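Local coordinates for rhusiopathiae surface protein B (Erysipelothrix rhusiopathiae, PDB 3V10) that probably binds collagen as a cell-wall-anchored surface adhesin, this chain being its two-domain collagen-binding region, thought to close around its ligand as in the collagen hug model, at residues 216-219 with 224-227; 226-231 with 235-240. One frame throughout, in Å; residues are numbered along the deposited sequence.

Interaction 1: residues 216-219 with 224-227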
ATOM      1  N   MET A 216      -4.800  17.489   7.705  1.00 11.29           N
ATOM      2  CA  MET A 216      -4.720  18.736   6.957  1.00 12.55           C
ATOM      3  C   MET A 216      -5.965  18.794   6.075  1.00 12.34           C
ATOM      4  O   MET A 216      -6.641  17.785   5.892  1.00  9.59           O
ATOM      5  CB  MET A 216      -3.451  18.769   6.101  1.00 11.76           C
ATOM      6  CG  MET A 216      -2.141  18.654   6.894  1.00 15.41           C
ATOM      7  SD  MET A 216      -1.750  20.105   7.908  1.00  9.97           S
ATOM      8  CE  MET A 216      -1.738  19.453   9.522  1.00 21.45           C
ATOM      9  N   VAL A 217      -6.283  19.965   5.536  1.00 11.15           N
ATOM     10  CA  VAL A 217      -7.474  20.085   4.698  1.00 11.50           C
ATOM     11  C   VAL A 217      -7.253  20.965   3.477  1.00 12.96           C
ATOM     12  O   VAL A 217      -6.688  22.045   3.589  1.00 15.92           O
ATOM     13  CB  VAL A 217      -8.655  20.705   5.490  1.00 11.54           C
ATOM     14  CG1 VAL A 217      -9.920  20.663   4.657  1.00 12.54           C
ATOM     15  CG2 VAL A 217      -8.850  19.975   6.808  1.00 13.79           C
ATOM     16  N   ASP A 218      -7.682  20.494   2.313  1.00 14.16           N
ATOM     17  CA  ASP A 218      -7.588  21.295   1.102  1.00 17.37           C
ATOM     18  C   ASP A 218      -8.970  21.912   0.954  1.00 18.06           C
ATOM     19  O   ASP A 218      -9.982  21.216   1.071  1.00 16.88           O
ATOM     20  CB  ASP A 218      -7.265  20.434  -0.116  1.00 18.68           C
ATOM     21  CG  ASP A 218      -5.864  19.875  -0.073  1.00 22.76           C
ATOM     22  OD1 ASP A 218      -4.919  20.672   0.090  1.00 25.47           O
ATOM     23  OD2 ASP A 218      -5.704  18.643  -0.205  1.00 28.06           O
ATOM     24  N   VAL A 219      -9.014  23.222   0.733  1.00 17.12           N
ATOM     25  CA  VAL A 219     -10.277  23.931   0.584  1.00 17.39           C
ATOM     26  C   VAL A 219     -10.292  24.628  -0.765  1.00 18.21           C
ATOM     27  O   VAL A 219      -9.518  25.556  -0.998  1.00 17.29           O
ATOM     28  CB  VAL A 219     -10.451  24.983   1.694  1.00 17.44           C
ATOM     29  CG1 VAL A 219     -11.813  25.663   1.575  1.00 20.47           C
ATOM     30  CG2 VAL A 219     -10.299  24.323   3.048  1.00 19.64           C
ATOM     31  N   GLU A 224      -9.938  28.770  -6.617  1.00 25.39           N
ATOM     32  CA  GLU A 224      -8.709  28.806  -5.833  1.00 24.60           C
ATOM     33  C   GLU A 224      -8.636  27.731  -4.771  1.00 23.35           C
ATOM     34  O   GLU A 224      -9.611  27.461  -4.078  1.00 24.17           O
ATOM     35  CB  GLU A 224      -8.593  30.141  -5.137  1.00 26.16           C
ATOM     36  CG  GLU A 224      -9.724  30.475  -4.181  1.00 28.97           C
ATOM     37  CD  GLU A 224      -9.501  31.846  -3.593  1.00 30.60           C
ATOM     38  OE1 GLU A 224     -10.292  32.302  -2.750  1.00 33.03           O
ATOM     39  OE2 GLU A 224      -8.504  32.486  -3.975  1.00 34.12           O
ATOM     40  N   LEU A 225      -7.450  27.171  -4.601  1.00 23.82           N
ATOM     41  CA  LEU A 225      -7.245  26.138  -3.600  1.00 23.57           C
ATOM     42  C   LEU A 225      -6.255  26.567  -2.533  1.00 23.99           C
ATOM     43  O   LEU A 225      -5.239  27.191  -2.823  1.00 24.47           O
ATOM     44  CB  LEU A 225      -6.775  24.843  -4.266  1.00 23.79           C
ATOM     45  CG  LEU A 225      -6.546  23.698  -3.282  1.00 23.99           C
ATOM     46  CD1 LEU A 225      -6.934  22.399  -3.931  1.00 25.44           C
ATOM     47  CD2 LEU A 225      -5.095  23.694  -2.830  1.00 24.79           C
ATOM     48  N   LYS A 226      -6.586  26.237  -1.292  1.00 22.96           N
ATOM     49  CA  LYS A 226      -5.742  26.553  -0.157  1.00 22.27           C
ATOM     50  C   LYS A 226      -5.562  25.281   0.652  1.00 21.45           C
ATOM     51  O   LYS A 226      -6.535  24.601   0.992  1.00 22.56           O
ATOM     52  CB  LYS A 226      -6.389  27.649   0.698  1.00 23.79           C
ATOM     53  CG  LYS A 226      -7.857  27.415   0.998  1.00 25.79           C
ATOM     54  CD  LYS A 226      -8.501  28.651   1.609  1.00 28.32           C
ATOM     55  CE  LYS A 226      -7.862  29.020   2.935  1.00 29.37           C
ATOM     56  NZ  LYS A 226      -8.539  30.194   3.548  1.00 29.40           N
ATOM     57  N   HIS A 227      -4.308  24.944   0.921  1.00 20.84           N
ATOM     58  CA  HIS A 227      -3.973  23.756   1.693  1.00 19.98           C
ATOM     59  C   HIS A 227      -3.749  24.246   3.122  1.00 18.54           C
ATOM     60  O   HIS A 227      -2.735  24.879   3.410  1.00 19.97           O
ATOM     61  CB  HIS A 227      -2.699  23.117   1.124  1.00 20.84           C
ATOM     62  CG  HIS A 227      -2.286  21.856   1.819  1.00 23.31           C
ATOM     63  ND1 HIS A 227      -3.088  20.736   1.874  1.00 22.87           N
ATOM     64  CD2 HIS A 227      -1.149  21.536   2.482  1.00 23.61           C
ATOM     65  CE1 HIS A 227      -2.463  19.782   2.541  1.00 24.90           C
ATOM     66  NE2 HIS A 227      -1.286  20.242   2.922  1.00 23.90           N
TER

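Interaction 2: residues 226-231 with 235-240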
ATOM      1  N   LYS A 226      -6.586  26.237  -1.292  1.00 22.96           N
ATOM      2  CA  LYS A 226      -5.742  26.553  -0.157  1.00 22.27           C
ATOM      3  C   LYS A 226      -5.562  25.281   0.652  1.00 21.45           C
ATOM      4  O   LYS A 226      -6.535  24.601   0.992  1.00 22.56           O
ATOM      5  CB  LYS A 226      -6.389  27.649   0.698  1.00 23.79           C
ATOM      6  CG  LYS A 226      -7.857  27.415   0.998  1.00 25.79           C
ATOM      7  CD  LYS A 226      -8.501  28.651   1.609  1.00 28.32           C
ATOM      8  CE  LYS A 226      -7.862  29.020   2.935  1.00 29.37           C
ATOM      9  NZ  LYS A 226      -8.539  30.194   3.548  1.00 29.40           N
ATOM     10  N   HIS A 227      -4.308  24.944   0.921  1.00 20.84           N
ATOM     11  CA  HIS A 227      -3.973  23.756   1.693  1.00 19.98           C
ATOM     12  C   HIS A 227      -3.749  24.246   3.122  1.00 18.54           C
ATOM     13  O   HIS A 227      -2.735  24.879   3.410  1.00 19.97           O
ATOM     14  CB  HIS A 227      -2.699  23.117   1.124  1.00 20.84           C
ATOM     15  CG  HIS A 227      -2.286  21.856   1.819  1.00 23.31           C
ATOM     16  ND1 HIS A 227      -3.088  20.736   1.874  1.00 22.87           N
ATOM     17  CD2 HIS A 227      -1.149  21.536   2.482  1.00 23.61           C
ATOM     18  CE1 HIS A 227      -2.463  19.782   2.541  1.00 24.90           C
ATOM     19  NE2 HIS A 227      -1.286  20.242   2.922  1.00 23.90           N
ATOM     20  N   ILE A 228      -4.702  23.970   4.010  1.00 16.36           N
ATOM     21  CA  ILE A 228      -4.599  24.424   5.396  1.00 15.99           C
ATOM     22  C   ILE A 228      -4.522  23.289   6.418  1.00 15.85           C
ATOM     23  O   ILE A 228      -4.583  22.110   6.068  1.00 14.12           O
ATOM     24  CB  ILE A 228      -5.789  25.353   5.773  1.00 17.23           C
ATOM     25  CG1 ILE A 228      -7.100  24.562   5.792  1.00 15.87           C
ATOM     26  CG2 ILE A 228      -5.886  26.506   4.771  1.00 17.66           C
ATOM     27  CD1 ILE A 228      -8.312  25.400   6.205  1.00 16.92           C
ATOM     28  N   SER A 229      -4.385  23.656   7.688  1.00 15.01           N
ATOM     29  CA  SER A 229      -4.287  22.670   8.758  1.00 14.82           C
ATOM     30  C   SER A 229      -5.641  22.429   9.403  1.00 15.15           C
ATOM     31  O   SER A 229      -6.590  23.171   9.169  1.00 16.07           O
ATOM     32  CB  SER A 229      -3.309  23.145   9.834  1.00 15.99           C
ATOM     33  OG  SER A 229      -3.835  24.266  10.528  1.00 15.45           O
ATOM     34  N   ALA A 230      -5.717  21.383  10.218  1.00 15.24           N
ATOM     35  CA  ALA A 230      -6.941  21.050  10.925  1.00 16.00           C
ATOM     36  C   ALA A 230      -7.289  22.203  11.854  1.00 16.45           C
ATOM     37  O   ALA A 230      -8.449  22.573  11.991  1.00 17.24           O
ATOM     38  CB  ALA A 230      -6.747  19.780  11.734  1.00 15.86           C
ATOM     39  N   GLU A 231      -6.269  22.767  12.495  1.00 17.35           N
ATOM     40  CA  GLU A 231      -6.458  23.881  13.418  1.00 17.30           C
ATOM     41  C   GLU A 231      -7.097  25.095  12.746  1.00 17.71           C
ATOM     42  O   GLU A 231      -7.988  25.731  13.310  1.00 17.20           O
ATOM     43  CB  GLU A 231      -5.115  24.283  14.026  1.00 20.25           C
ATOM     44  CG  GLU A 231      -4.518  23.262  14.991  1.00 23.05           C
ATOM     45  CD  GLU A 231      -4.225  21.907  14.354  1.00 26.07           C
ATOM     46  OE1 GLU A 231      -3.698  21.863  13.220  1.00 24.90           O
ATOM     47  OE2 GLU A 231      -4.510  20.878  15.004  1.00 29.46           O
ATOM     48  N   LYS A 235     -11.100  26.894  12.910  1.00 20.25           N
ATOM     49  CA  LYS A 235     -11.341  28.307  13.193  1.00 22.32           C
ATOM     50  C   LYS A 235     -12.126  29.034  12.108  1.00 23.17           C
ATOM     51  O   LYS A 235     -12.710  30.090  12.369  1.00 24.72           O
ATOM     52  CB  LYS A 235     -10.012  29.041  13.407  1.00 22.78           C
ATOM     53  CG  LYS A 235      -9.158  28.503  14.544  1.00 23.84           C
ATOM     54  CD  LYS A 235      -7.953  29.409  14.811  1.00 26.13           C
ATOM     55  CE  LYS A 235      -7.034  29.526  13.598  1.00 27.65           C
ATOM     56  NZ  LYS A 235      -6.408  28.224  13.245  1.00 29.05           N
ATOM     57  N   GLU A 236     -12.159  28.476  10.901  1.00 23.38           N
ATOM     58  CA  GLU A 236     -12.845  29.138   9.795  1.00 23.56           C
ATOM     59  C   GLU A 236     -13.974  28.396   9.086  1.00 22.89           C
ATOM     60  O   GLU A 236     -14.992  29.002   8.746  1.00 22.49           O
ATOM     61  CB  GLU A 236     -11.827  29.543   8.724  1.00 27.71           C
ATOM     62  CG  GLU A 236     -10.751  30.513   9.170  1.00 33.28           C
ATOM     63  CD  GLU A 236      -9.796  30.856   8.040  1.00 35.97           C
ATOM     64  OE1 GLU A 236      -9.132  29.935   7.514  1.00 39.16           O
ATOM     65  OE2 GLU A 236      -9.714  32.047   7.674  1.00 39.30           O
ATOM     66  N   TYR A 237     -13.808  27.096   8.859  1.00 19.92           N
ATOM     67  CA  TYR A 237     -14.812  26.347   8.106  1.00 17.26           C
ATOM     68  C   TYR A 237     -15.689  25.327   8.814  1.00 17.49           C
ATOM     69  O   TYR A 237     -16.759  24.986   8.319  1.00 16.91           O
ATOM     70  CB  TYR A 237     -14.138  25.671   6.913  1.00 18.33           C
ATOM     71  CG  TYR A 237     -13.369  26.629   6.040  1.00 19.90           C
ATOM     72  CD1 TYR A 237     -12.072  27.028   6.374  1.00 20.66           C
ATOM     73  CD2 TYR A 237     -13.951  27.173   4.896  1.00 21.20           C
ATOM     74  CE1 TYR A 237     -11.377  27.947   5.586  1.00 23.20           C
ATOM     75  CE2 TYR A 237     -13.264  28.092   4.104  1.00 21.04           C
ATOM     76  CZ  TYR A 237     -11.983  28.474   4.454  1.00 23.59           C
ATOM     77  OH  TYR A 237     -11.316  29.387   3.674  1.00 25.01           O
ATOM     78  N   GLY A 238     -15.251  24.824   9.956  1.00 16.10           N
ATOM     79  CA  GLY A 238     -16.066  23.844  10.640  1.00 16.45           C
ATOM     80  C   GLY A 238     -15.385  23.259  11.852  1.00 15.19           C
ATOM     81  O   GLY A 238     -14.609  23.939  12.518  1.00 17.22           O
ATOM     82  N   THR A 239     -15.671  21.992  12.131  1.00 14.03           N
ATOM     83  CA  THR A 239     -15.090  21.328  13.285  1.00 14.14           C
ATOM     84  C   THR A 239     -14.656  19.908  12.957  1.00 13.84           C
ATOM     85  O   THR A 239     -15.408  19.132  12.365  1.00 13.54           O
ATOM     86  CB  THR A 239     -16.093  21.253  14.462  1.00 16.45           C
ATOM     87  OG1 THR A 239     -16.612  22.560  14.746  1.00 17.28           O
ATOM     88  CG2 THR A 239     -15.407  20.707  15.717  1.00 18.34           C
ATOM     89  N   ILE A 240     -13.430  19.582  13.337  1.00 13.20           N
ATOM     90  CA  ILE A 240     -12.904  18.241  13.144  1.00 13.41           C
ATOM     91  C   ILE A 240     -12.505  17.762  14.530  1.00 13.78           C
ATOM     92  O   ILE A 240     -11.732  18.423  15.227  1.00 13.68           O
ATOM     93  CB  ILE A 240     -11.674  18.231  12.225  1.00 13.14           C
ATOM     94  CG1 ILE A 240     -12.104  18.513  10.784  1.00 15.02           C
ATOM     95  CG2 ILE A 240     -10.966  16.886  12.314  1.00 15.67           C
ATOM     96  CD1 ILE A 240     -10.946  18.603   9.806  1.00 16.75           C
TER

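Interaction 1: residues 216-219 with 224-227
Asp218 and His227 face each other across an antiparallel hairpin at a non-hydrogen-bonded pair, where their CA atoms lie 4.4 Å apart, and their side chains supply the hydrogen bond that the two backbones do not make to each other at this pair. His227 ND1 donates to Asp218 OD1 over 2.6 Å, a short bond with an N-H...O angle of 147°. The two flat groups are neither stacked nor coplanar: their planes differ by 33°, and the nitrogen meets the oxygen from above the carboxylate plane, while the oxygen sits at the imidazole edge, tilted somewhat from the ring plane. With CG anti to the backbone N (chi1 -178°), the histidine ring is carried across toward the partner strand, where His227 CE1 also packs against Met216 CB at 3.8 Å. A negative carboxylate so close would be expected to favour a proton on ND1.

One residue along, Val219 and Lys226 form the hydrogen-bonded pair, with Val219 N to Lys226 O at 2.8 Å and Lys226 N to Val219 O at 3.0 Å. On the other face of the sheet Lys226 CG rests against Val219 CB at 3.6 Å; the lysine amine continues to Tyr237. Strand 224-229 is an edge strand of the five-stranded sheet, whereas strand 208-221 is flanked on its far side by strand 260-269, whose Thr262 touches Asp218 and whose Phe261 touches Val219.

Interaction 2: residues 226-231 with 235-240
Lys226 and Tyr237 approach from opposite directions and meet through their polar ends, Lys226 NZ giving a hydrogen bond to Tyr237 OH at 2.9 Å. The ammonium lies in the plane of the phenol ring, at its edge, so this is an ordinary polar contact and not a cation-pi one. A bend at chi3 (-62°) turns the otherwise extended chain of Lys226, and Lys226 CD and CE both pass 3.6 Å from Tyr237 OH. Ile228 completes this compact part with apolar packing: its CD1 reaches Tyr237 CE1 at 4.0 Å, the two side chains crossing at a slant.

Exposed Glu236, Glu231 and Lys235 make the looser, solvent side. Glu236 OE1 stays 4.0 Å from Lys226 NZ, near enough for attraction but too far for a salt bridge. Bends at chi3 and chi4 curl Lys235 back so that its NZ makes a weak hydrogen bond to Glu231 O at 3.0 Å, and the backbone N of Lys235 adds another weak one.

Ser229 is the N-cap of helix 230-236, its OG accepting from Ala232 N. The helix follows edge strand 224-229, strand 239-243 of another sheet comes after it, and Tyr237 also packs on Val219 of strand 208-221.

Interactions 1 and 2 follow one another along the chain, their centres 9 Å apart; both ranges include Lys226 and His227, but only Lys226 makes contacts in both. The first joins edge strand 224-229 to strand 208-221 within a five-stranded antiparallel sheet; the second carries the chain through helix 230-236 toward strand 239-243 of a six-stranded one. They also touch directly: Val217 N probably bonds to Ile228 O at 2.8 Å, prolonging the hairpin ladder, and Val219 CG1 packs on Tyr237 CE2 at 3.8 Å. Within the DEv-IgG fold of the collagen-binding domain, a partly buried hairpin and a surface connection thus join one sheet to the other.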